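Bd3459 (Bdellovibrio bacteriovorus, PDB 5CEC) acts as a predatory endopeptidase of the S13 family, probably on the peptidoglycan of the invaded cell, and is bound by the ankyrin-repeat immunity protein Bd3460. Local coordinates at residues S121-L124 against I125-N129; L139-D142 against E143-L147; K324-D327 against L328-M332; A398-Q401 against I402-K405. The protein carries 1 engineered substitution. All blocks are in the same frame, centred on the assembly; numbering follows the deposited sequence.

In the fold
Contacts 1 and 2 belong to one mixed sheet and its helix, in series along the chain: helix 118-130 carries contact 1, and contact 2 lies where strand 135-141 ends. Their centres are about 16 Å apart, and S121 OG packs 3.5 Å from L147 CD1. Contact 4 packs on the larger antiparallel sheet and contact 3 leads into its edge strand 333-334; their centres are about 25 Å apart. Just before that strand M332 touches K357 of strand 354-361, part of a K(T/S)G-type motif that probably marks the active site as in related penicillin-binding enzymes. Contact 4, about 44 Å from the centres of both contact 1 and contact 2, meets the immunity protein Bd3460.

Contact 1 of 4, residues S121-L124 against I125-N129; sequences SYFL and ISELN
F123 and E127 meet along one side of helix 118-130 because F123 CG stands opposite the backbone N (chi1 -177°), which brings the end of the ring alongside E127, while E127 bends at its second torsion (chi2 -65°). The two side chains then run alongside each other in the same direction. E127 CG sits over one face of the F123 ring, offset toward the rim and 4.0 Å from the centroid, a CH-pi contact; F123 CZ and CE2 both lie 3.8 Å from E127 CG. The carboxylate beyond lies nearly parallel to the ring, the two planes 8° apart. F123 also stacks on F429, an aromatic neighbour that suits a flat, apolar ring.

One residue on, L124 and L128 repeat the four-residue spacing with aliphatic groups, L124 CD1 touching L128 CG at 4.0 Å. Beneath both pairs run regular helical bonds, among them E127 N to F123 O at 2.9 Å and L128 N to L124 O at 2.8 Å. F182 and L235 pack on L124, so leucine fits a site lined by hydrocarbon.

A buried glutamate needs partners. E127 OE1 finds a salt bridge to R130 NH2 and a hydrogen bond from L435 N, which probably favour the ionised carboxylate. Its CG meanwhile gives the F123 ring an apolar partner, and one residue thus serves both the hydrophobic packing and the polar network.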
loop_
_atom_site.group_PDB
_atom_site.type_symbol
_atom_site.label_atom_id
_atom_site.label_comp_id
_atom_site.label_asym_id
_atom_site.label_seq_id
_atom_site.Cartn_x
_atom_site.Cartn_y
_atom_site.Cartn_z
ATOM N N SER A 121 -15.386 3.487 14.251
ATOM C CA SER A 121 -16.038 3.207 15.532
ATOM C C SER A 121 -15.808 4.363 16.493
ATOM O O SER A 121 -16.742 4.797 17.170
ATOM C CB SER A 121 -15.532 1.900 16.154
ATOM O OG SER A 121 -15.949 0.788 15.388
ATOM N N TYR A 122 -14.572 4.861 16.549
ATOM C CA TYR A 122 -14.282 6.030 17.371
ATOM C C TYR A 122 -15.120 7.228 16.970
ATOM O O TYR A 122 -15.634 7.947 17.820
ATOM C CB TYR A 122 -12.803 6.417 17.281
ATOM C CG TYR A 122 -11.788 5.491 17.943
ATOM C CD1 TYR A 122 -12.165 4.414 18.759
ATOM C CD2 TYR A 122 -10.440 5.707 17.737
ATOM C CE1 TYR A 122 -11.219 3.591 19.351
ATOM C CE2 TYR A 122 -9.490 4.897 18.318
ATOM C CZ TYR A 122 -9.874 3.854 19.124
ATOM O OH TYR A 122 -8.902 3.081 19.686
ATOM N N PHE A 123 -15.254 7.449 15.673
ATOM C CA PHE A 123 -16.105 8.540 15.185
ATOM C C PHE A 123 -17.557 8.318 15.565
ATOM O O PHE A 123 -18.230 9.246 16.026
ATOM C CB PHE A 123 -15.952 8.713 13.684
ATOM C CG PHE A 123 -16.747 9.865 13.127
ATOM C CD1 PHE A 123 -16.403 11.194 13.409
ATOM C CD2 PHE A 123 -17.871 9.634 12.374
ATOM C CE1 PHE A 123 -17.160 12.248 12.924
ATOM C CE2 PHE A 123 -18.630 10.693 11.885
ATOM C CZ PHE A 123 -18.279 11.995 12.169
ATOM N N LEU A 124 -18.042 7.099 15.400
ATOM C CA LEU A 124 -19.418 6.816 15.782
ATOM C C LEU A 124 -19.652 7.073 17.277
ATOM O O LEU A 124 -20.685 7.631 17.658
ATOM C CB LEU A 124 -19.825 5.391 15.409
ATOM C CG LEU A 124 -21.202 4.908 15.880
ATOM C CD1 LEU A 124 -22.284 5.886 15.444
ATOM C CD2 LEU A 124 -21.491 3.513 15.404
ATOM N N ILE A 125 -18.706 6.635 18.105
ATOM C CA ILE A 125 -18.840 6.842 19.546
ATOM C C ILE A 125 -18.823 8.322 19.894
ATOM O O ILE A 125 -19.642 8.779 20.723
ATOM C CB ILE A 125 -17.814 6.018 20.334
ATOM C CG1 ILE A 125 -18.110 4.531 20.170
ATOM C CG2 ILE A 125 -17.825 6.385 21.812
ATOM C CD1 ILE A 125 -16.962 3.624 20.497
ATOM N N SER A 126 -17.899 9.060 19.291
ATOM C CA SER A 126 -17.894 10.524 19.430
ATOM C C SER A 126 -19.272 11.126 19.051
ATOM O O SER A 126 -19.824 11.969 19.768
ATOM C CB SER A 126 -16.804 11.131 18.547
ATOM O OG SER A 126 -16.905 12.531 18.511
ATOM N N GLU A 127 -19.831 10.659 17.949
ATOM C CA GLU A 127 -21.137 11.140 17.504
ATOM C C GLU A 127 -22.258 10.758 18.449
ATOM O O GLU A 127 -23.132 11.584 18.707
ATOM C CB GLU A 127 -21.447 10.609 16.104
ATOM C CG GLU A 127 -20.676 11.366 15.029
ATOM C CD GLU A 127 -21.114 12.809 14.981
ATOM O OE1 GLU A 127 -22.201 13.051 14.439
ATOM O OE2 GLU A 127 -20.456 13.695 15.590
ATOM N N LEU A 128 -22.266 9.518 18.940
ATOM C CA LEU A 128 -23.268 9.121 19.934
ATOM C C LEU A 128 -23.185 10.058 21.130
ATOM O O LEU A 128 -24.217 10.584 21.585
ATOM C CB LEU A 128 -23.095 7.651 20.348
ATOM C CG LEU A 128 -23.421 6.633 19.241
ATOM C CD1 LEU A 128 -22.932 5.254 19.652
ATOM C CD2 LEU A 128 -24.882 6.575 18.889
ATOM N N ASN A 129 -21.964 10.282 21.622
ATOM C CA ASN A 129 -21.786 11.204 22.744
ATOM C C ASN A 129 -22.262 12.631 22.436
ATOM O O ASN A 129 -22.876 13.277 23.284
ATOM C CB ASN A 129 -20.333 11.238 23.217
ATOM C CG ASN A 129 -19.888 9.989 23.971
ATOM O OD1 ASN A 129 -18.743 9.963 24.415
ATOM N ND2 ASN A 129 -20.739 8.989 24.133
#

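Contact 2 of 4, residues L139-D142 against E143-L147; sequences LTFD and ENFLL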
loop_
_atom_site.group_PDB
_atom_site.type_symbol
_atom_site.label_atom_id
_atom_site.label_comp_id
_atom_site.label_asym_id
_atom_site.label_seq_id
_atom_site.Cartn_x
_atom_site.Cartn_y
_atom_site.Cartn_z
ATOM N N LEU A 139 -27.768 -3.307 22.010
ATOM C CA LEU A 139 -27.166 -3.023 20.724
ATOM C C LEU A 139 -27.298 -4.234 19.838
ATOM O O LEU A 139 -26.756 -5.292 20.146
ATOM C CB LEU A 139 -25.702 -2.626 20.877
ATOM C CG LEU A 139 -24.948 -2.325 19.583
ATOM C CD1 LEU A 139 -25.573 -1.132 18.865
ATOM C CD2 LEU A 139 -23.463 -2.092 19.850
ATOM N N THR A 140 -28.002 -4.102 18.732
ATOM C CA THR A 140 -28.124 -5.200 17.774
ATOM C C THR A 140 -27.616 -4.756 16.426
ATOM O O THR A 140 -27.415 -3.579 16.200
ATOM C CB THR A 140 -29.566 -5.756 17.690
ATOM O OG1 THR A 140 -30.440 -4.781 17.132
ATOM C CG2 THR A 140 -30.049 -6.197 19.049
ATOM N N PHE A 141 -27.349 -5.718 15.549
ATOM C CA PHE A 141 -26.738 -5.443 14.254
ATOM C C PHE A 141 -27.106 -6.544 13.274
ATOM O O PHE A 141 -27.351 -7.686 13.685
ATOM C CB PHE A 141 -25.215 -5.322 14.371
ATOM C CG PHE A 141 -24.544 -6.609 14.792
ATOM C CD1 PHE A 141 -24.442 -6.960 16.130
ATOM C CD2 PHE A 141 -24.081 -7.504 13.844
ATOM C CE1 PHE A 141 -23.890 -8.161 16.503
ATOM C CE2 PHE A 141 -23.547 -8.701 14.226
ATOM C CZ PHE A 141 -23.447 -9.027 15.544
ATOM N N ASP A 142 -27.148 -6.194 11.989
ATOM C CA ASP A 142 -27.505 -7.165 10.946
ATOM C C ASP A 142 -26.263 -7.649 10.184
ATOM O O ASP A 142 -25.112 -7.344 10.514
ATOM C CB ASP A 142 -28.613 -6.620 10.017
ATOM C CG ASP A 142 -28.161 -5.525 9.086
ATOM O OD1 ASP A 142 -26.942 -5.286 8.910
ATOM O OD2 ASP A 142 -29.076 -4.887 8.503
ATOM N N GLU A 143 -26.527 -8.477 9.185
ATOM C CA GLU A 143 -25.492 -9.176 8.451
ATOM C C GLU A 143 -24.736 -8.305 7.463
ATOM O O GLU A 143 -23.752 -8.736 6.887
ATOM C CB GLU A 143 -26.049 -10.427 7.751
ATOM C CG GLU A 143 -27.013 -10.156 6.606
ATOM C CD GLU A 143 -28.473 -10.043 6.997
ATOM O OE1 GLU A 143 -28.827 -9.537 8.096
ATOM O OE2 GLU A 143 -29.295 -10.419 6.150
ATOM N N ASN A 144 -25.138 -7.041 7.334
ATOM C CA ASN A 144 -24.405 -6.122 6.504
ATOM C C ASN A 144 -23.523 -5.187 7.296
ATOM O O ASN A 144 -22.866 -4.349 6.705
ATOM C CB ASN A 144 -25.367 -5.348 5.612
ATOM C CG ASN A 144 -26.052 -6.247 4.623
ATOM O OD1 ASN A 144 -25.399 -7.069 3.985
ATOM N ND2 ASN A 144 -27.353 -6.069 4.469
ATOM N N PHE A 145 -23.520 -5.342 8.628
ATOM C CA PHE A 145 -22.638 -4.540 9.469
ATOM C C PHE A 145 -21.306 -5.262 9.578
ATOM O O PHE A 145 -21.148 -6.196 10.364
ATOM C CB PHE A 145 -23.234 -4.287 10.849
ATOM C CG PHE A 145 -22.324 -3.486 11.752
ATOM C CD1 PHE A 145 -21.798 -2.271 11.323
ATOM C CD2 PHE A 145 -21.927 -3.993 12.997
ATOM C CE1 PHE A 145 -20.941 -1.545 12.152
ATOM C CE2 PHE A 145 -21.081 -3.271 13.820
ATOM C CZ PHE A 145 -20.573 -2.058 13.400
ATOM N N LEU A 146 -20.384 -4.860 8.722
ATOM C CA LEU A 146 -19.043 -5.414 8.706
ATOM C C LEU A 146 -18.184 -4.580 9.618
ATOM O O LEU A 146 -18.139 -3.358 9.497
ATOM C CB LEU A 146 -18.469 -5.460 7.312
ATOM C CG LEU A 146 -19.371 -6.094 6.251
ATOM C CD1 LEU A 146 -18.747 -5.942 4.865
ATOM C CD2 LEU A 146 -19.682 -7.557 6.577
ATOM N N LEU A 147 -17.577 -5.225 10.597
ATOM C CA LEU A 147 -16.731 -4.565 11.584
ATOM C C LEU A 147 -15.476 -5.389 11.756
ATOM O O LEU A 147 -15.550 -6.586 12.145
ATOM C CB LEU A 147 -17.452 -4.436 12.920
ATOM C CG LEU A 147 -16.654 -3.825 14.055
ATOM C CD1 LEU A 147 -16.371 -2.352 13.795
ATOM C CD2 LEU A 147 -17.406 -3.995 15.362
HETATM O O HOH W 1 -22.521 -8.574 10.777
HETATM O O HOH W 2 -28.552 -3.893 6.073
#
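D142 opens a type I beta turn that runs to F145 and turns the chain sharply aside where strand 135-141 ends. F145 N closes it on D142 O (3.2 Å). Inside it lies an Asx turn: N144 N donates to D142 OD1 over 3.0 Å, from well above the plane of the carboxylate. Aspartate suits this place because its short side chain, folded between its own N and carbonyl carbon (chi1 72°), brings OD1 back over the turn; G110 N also donates to OD1, tying the turn to the chain that follows strand 104-109.

The tight side is aromatic. F141 and F145 cross at about a right angle, and F145 CD2 rests 3.8 Å from F141 CB. F141 packs on V174 and L178 of helix 167-182, and F145 meets F116 edge-to-face; two large apolar residues thus seat the turn in the core. One water lies on this side too, next to the F141 ring, donating to both D142 O and F145 O and so spanning the turn beside its closing bond.

On the other side the packing gives way to polar, partly exposed residues and ordered water. E143 sends OE1 to K221 N, and N144 OD1 accepts from R112 NH1, polar ends suited to the corner of a turn. Here a second water donates a hydrogen bond to D142 OD2 at 2.7 Å and accepts from N144 ND2 at 3.0 Å.

Contact 3 of 4, residues K324-D327 against L328-M332; sequences KGYD and LSDVM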
loop_
_atom_site.group_PDB
_atom_site.type_symbol
_atom_site.label_atom_id
_atom_site.label_comp_id
_atom_site.label_asym_id
_atom_site.label_seq_id
_atom_site.Cartn_x
_atom_site.Cartn_y
_atom_site.Cartn_z
ATOM N N LYS A 324 -16.674 12.560 -13.731
ATOM C CA LYS A 324 -17.058 13.179 -12.471
ATOM C C LYS A 324 -16.046 14.218 -12.005
ATOM O O LYS A 324 -16.091 14.635 -10.850
ATOM C CB LYS A 324 -17.212 12.114 -11.392
ATOM C CG LYS A 324 -17.996 10.889 -11.810
ATOM C CD LYS A 324 -19.454 11.143 -11.889
ATOM C CE LYS A 324 -20.221 9.823 -11.911
ATOM N NZ LYS A 324 -21.626 10.159 -11.646
ATOM N N GLY A 325 -15.152 14.637 -12.894
ATOM C CA GLY A 325 -14.159 15.663 -12.601
ATOM C C GLY A 325 -12.960 15.196 -11.814
ATOM O O GLY A 325 -12.268 16.022 -11.253
ATOM N N TYR A 326 -12.682 13.886 -11.821
ATOM C CA TYR A 326 -11.607 13.334 -11.028
ATOM C C TYR A 326 -10.474 12.814 -11.911
ATOM O O TYR A 326 -10.652 12.615 -13.114
ATOM C CB TYR A 326 -12.087 12.221 -10.112
ATOM C CG TYR A 326 -13.103 12.669 -9.090
ATOM C CD1 TYR A 326 -12.794 13.691 -8.206
ATOM C CD2 TYR A 326 -14.326 12.023 -8.946
ATOM C CE1 TYR A 326 -13.694 14.098 -7.246
ATOM C CE2 TYR A 326 -15.228 12.403 -7.963
ATOM C CZ TYR A 326 -14.906 13.456 -7.119
ATOM O OH TYR A 326 -15.737 13.891 -6.110
ATOM N N ASP A 327 -9.322 12.595 -11.282
ATOM C CA ASP A 327 -8.100 12.103 -11.917
ATOM C C ASP A 327 -7.711 10.766 -11.231
ATOM O O ASP A 327 -8.239 10.402 -10.147
ATOM C CB ASP A 327 -6.903 13.075 -11.654
ATOM C CG ASP A 327 -7.080 14.460 -12.268
ATOM O OD1 ASP A 327 -7.804 14.623 -13.247
ATOM O OD2 ASP A 327 -6.431 15.393 -11.766
ATOM N N LEU A 328 -6.781 10.030 -11.836
ATOM C CA LEU A 328 -6.299 8.797 -11.202
ATOM C C LEU A 328 -5.760 9.083 -9.788
ATOM O O LEU A 328 -5.915 8.251 -8.893
ATOM C CB LEU A 328 -5.264 8.091 -12.068
ATOM C CG LEU A 328 -5.772 7.396 -13.340
ATOM C CD1 LEU A 328 -4.641 6.878 -14.178
ATOM C CD2 LEU A 328 -6.745 6.273 -12.998
ATOM N N SER A 329 -5.180 10.275 -9.576
ATOM C CA SER A 329 -4.655 10.656 -8.250
ATOM C C SER A 329 -5.728 10.817 -7.159
ATOM O O SER A 329 -5.390 10.942 -6.003
ATOM C CB SER A 329 -3.866 11.949 -8.351
ATOM O OG SER A 329 -4.721 13.001 -8.766
ATOM N N ASP A 330 -7.007 10.831 -7.546
ATOM C CA ASP A 330 -8.076 10.796 -6.565
ATOM C C ASP A 330 -8.356 9.431 -5.976
ATOM O O ASP A 330 -9.034 9.317 -4.987
ATOM C CB ASP A 330 -9.334 11.456 -7.119
ATOM C CG ASP A 330 -9.113 12.921 -7.420
ATOM O OD1 ASP A 330 -8.714 13.651 -6.501
ATOM O OD2 ASP A 330 -9.321 13.342 -8.563
ATOM N N VAL A 331 -7.824 8.384 -6.605
ATOM C CA VAL A 331 -8.019 7.027 -6.112
ATOM C C VAL A 331 -6.752 6.166 -6.026
ATOM O O VAL A 331 -6.816 5.075 -5.479
ATOM C CB VAL A 331 -9.091 6.258 -6.917
ATOM C CG1 VAL A 331 -10.435 6.989 -6.864
ATOM C CG2 VAL A 331 -8.650 6.005 -8.347
ATOM N N MET A 332 -5.637 6.657 -6.539
ATOM C CA MET A 332 -4.362 5.926 -6.573
ATOM C C MET A 332 -3.243 6.832 -6.112
ATOM O O MET A 332 -3.378 8.065 -6.114
ATOM C CB MET A 332 -4.002 5.437 -7.979
ATOM C CG MET A 332 -4.830 4.265 -8.430
ATOM S SD MET A 332 -4.675 3.905 -10.188
ATOM C CE MET A 332 -2.962 3.412 -10.208
HETATM O O HOH W 3 -3.906 14.870 -10.543
#
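D330 turns back on the residues before it: with CG opposite its carbonyl carbon (chi1 -63°), the carboxylate is sent back to D327 N. Its OD2 accepts from D327 N at 2.8 Å, a nearly straight bond (172° at the hydrogen) that arrives on the anti side of the carboxylate. The backbone answers in the other direction, D330 N donating to D327 O at 2.9 Å, so two bonds join the same pair of residues. OD2 also lies 3.4 Å from Y326 CB, with the ring and carboxylate planes steeply inclined at 69°. Aspartate suits the site because its short chain just spans the turn.

Further out, a water donates to D327 OD2 and accepts from S329 OG, linking the two side chains. D330 OD1 is held by Q424 NE2, which fixes the carboxylate's rotation from its other oxygen. Y326 OH is hydrogen-bonded to D87 and K241, while L328 sinks against L317 of helix 307-322.

Beyond the turn the chain enters edge strand 333-334. Before it, G325, whose positive phi is easy for a residue without a side chain, is the C-prime residue of a Schellman motif ending helix 307-322, where Y326 N returns to L321 O.

Contact 4 of 4, residues A398-Q401 against I402-K405; sequences ASQQ and IKNK
Helix 394-411 packs on the larger antiparallel sheet with one side and meets the immunity protein Bd3460 with another, where Q400, K403 and N404 are gathered. Q400 reaches forward along the helix because CG stands opposite its N and the chain then bends (chi2 63°). Its NE2 donates to N404 OD1 at 3.0 Å; the acceptor lies in the plane of the Q400 amide, whereas the donor stands above that of N404, the amides being 48° apart. Beneath, N404 N bonds to Q400 O at 2.9 Å, so side chains and backbone link the same two residues.

K403 extends fully past Q400, crossing it at about a right angle, its CD 3.8 Å from Q400 OE1 and its CE 3.8 Å from S399 OG. A water closes the gap between their ends, donating to Q400 OE1 (2.7 Å) and accepting from K403 NZ (2.8 Å). On the sheet side I402, a branched aliphatic residue, packs against L367, V382 and M384.

The amide of Q400 is used at both ends: NE2 is held by N404, and OE1 accepts from N141 of Bd3460. K403 NZ forms a salt bridge with D107 of Bd3460, and K403 makes a cation-pi contact with Y346 of its own chain. The bond to N404 holds the Q400 amide, consistent with a fixed orientation at the interface, while lysine supplies the length and positive charge that meet the partner's aspartate.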
loop_
_atom_site.group_PDB
_atom_site.type_symbol
_atom_site.label_atom_id
_atom_site.label_comp_id
_atom_site.label_asym_id
_atom_site.label_seq_id
_atom_site.Cartn_x
_atom_site.Cartn_y
_atom_site.Cartn_z
ATOM N N ALA A 398 13.841 -6.523 -8.095
ATOM C CA ALA A 398 12.799 -6.229 -9.106
ATOM C C ALA A 398 12.262 -4.820 -8.966
ATOM O O ALA A 398 11.975 -4.175 -9.973
ATOM C CB ALA A 398 11.680 -7.248 -8.989
ATOM N N SER A 399 12.097 -4.362 -7.732
ATOM C CA SER A 399 11.515 -3.049 -7.531
ATOM C C SER A 399 12.348 -1.969 -8.235
ATOM O O SER A 399 11.785 -1.102 -8.913
ATOM C CB SER A 399 11.449 -2.712 -6.048
ATOM O OG SER A 399 10.809 -1.460 -5.883
ATOM N N GLN A 400 13.657 -1.977 -8.042
ATOM C CA GLN A 400 14.469 -0.950 -8.671
ATOM C C GLN A 400 14.522 -1.137 -10.186
ATOM O O GLN A 400 14.543 -0.145 -10.928
ATOM C CB GLN A 400 15.857 -0.828 -8.067
ATOM C CG GLN A 400 16.606 0.448 -8.518
ATOM C CD GLN A 400 15.927 1.713 -8.072
ATOM O OE1 GLN A 400 15.683 1.924 -6.894
ATOM N NE2 GLN A 400 15.668 2.617 -9.017
ATOM N N GLN A 401 14.503 -2.370 -10.670
ATOM C CA GLN A 401 14.416 -2.577 -12.117
ATOM C C GLN A 401 13.139 -1.983 -12.696
ATOM O O GLN A 401 13.186 -1.359 -13.763
ATOM C CB GLN A 401 14.551 -4.047 -12.487
ATOM C CG GLN A 401 15.951 -4.599 -12.329
ATOM C CD GLN A 401 16.073 -6.033 -12.791
ATOM O OE1 GLN A 401 15.257 -6.526 -13.568
ATOM N NE2 GLN A 401 17.135 -6.695 -12.364
ATOM N N ILE A 402 12.008 -2.158 -12.010
ATOM C CA ILE A 402 10.761 -1.559 -12.442
ATOM C C ILE A 402 10.879 -0.042 -12.460
ATOM O O ILE A 402 10.512 0.600 -13.427
ATOM C CB ILE A 402 9.583 -1.995 -11.550
ATOM C CG1 ILE A 402 9.296 -3.501 -11.710
ATOM C CG2 ILE A 402 8.347 -1.163 -11.875
ATOM C CD1 ILE A 402 8.340 -4.043 -10.695
ATOM N N LYS A 403 11.389 0.544 -11.380
ATOM C CA LYS A 403 11.518 1.993 -11.310
ATOM C C LYS A 403 12.357 2.529 -12.451
ATOM O O LYS A 403 12.013 3.543 -13.069
ATOM C CB LYS A 403 12.171 2.384 -9.979
ATOM C CG LYS A 403 11.297 2.131 -8.784
ATOM C CD LYS A 403 11.987 2.509 -7.479
ATOM C CE LYS A 403 11.102 2.265 -6.268
ATOM N NZ LYS A 403 11.788 2.603 -5.008
ATOM N N ASN A 404 13.436 1.835 -12.765
ATOM C CA ASN A 404 14.300 2.256 -13.878
ATOM C C ASN A 404 13.596 2.150 -15.206
ATOM O O ASN A 404 13.784 3.026 -16.050
ATOM C CB ASN A 404 15.634 1.502 -13.858
ATOM C CG ASN A 404 16.510 1.859 -12.630
ATOM O OD1 ASN A 404 16.243 2.810 -11.906
ATOM N ND2 ASN A 404 17.553 1.129 -12.435
ATOM N N LYS A 405 12.783 1.115 -15.391
ATOM C CA LYS A 405 12.024 0.985 -16.663
ATOM C C LYS A 405 10.983 2.108 -16.809
ATOM O O LYS A 405 10.792 2.685 -17.902
ATOM C CB LYS A 405 11.334 -0.383 -16.746
ATOM C CG LYS A 405 12.291 -1.544 -17.000
ATOM C CD LYS A 405 11.576 -2.868 -16.925
ATOM C CE LYS A 405 12.503 -4.049 -16.987
ATOM N NZ LYS A 405 13.222 -4.083 -18.300
HETATM O O HOH W 4 14.032 0.864 -5.062
#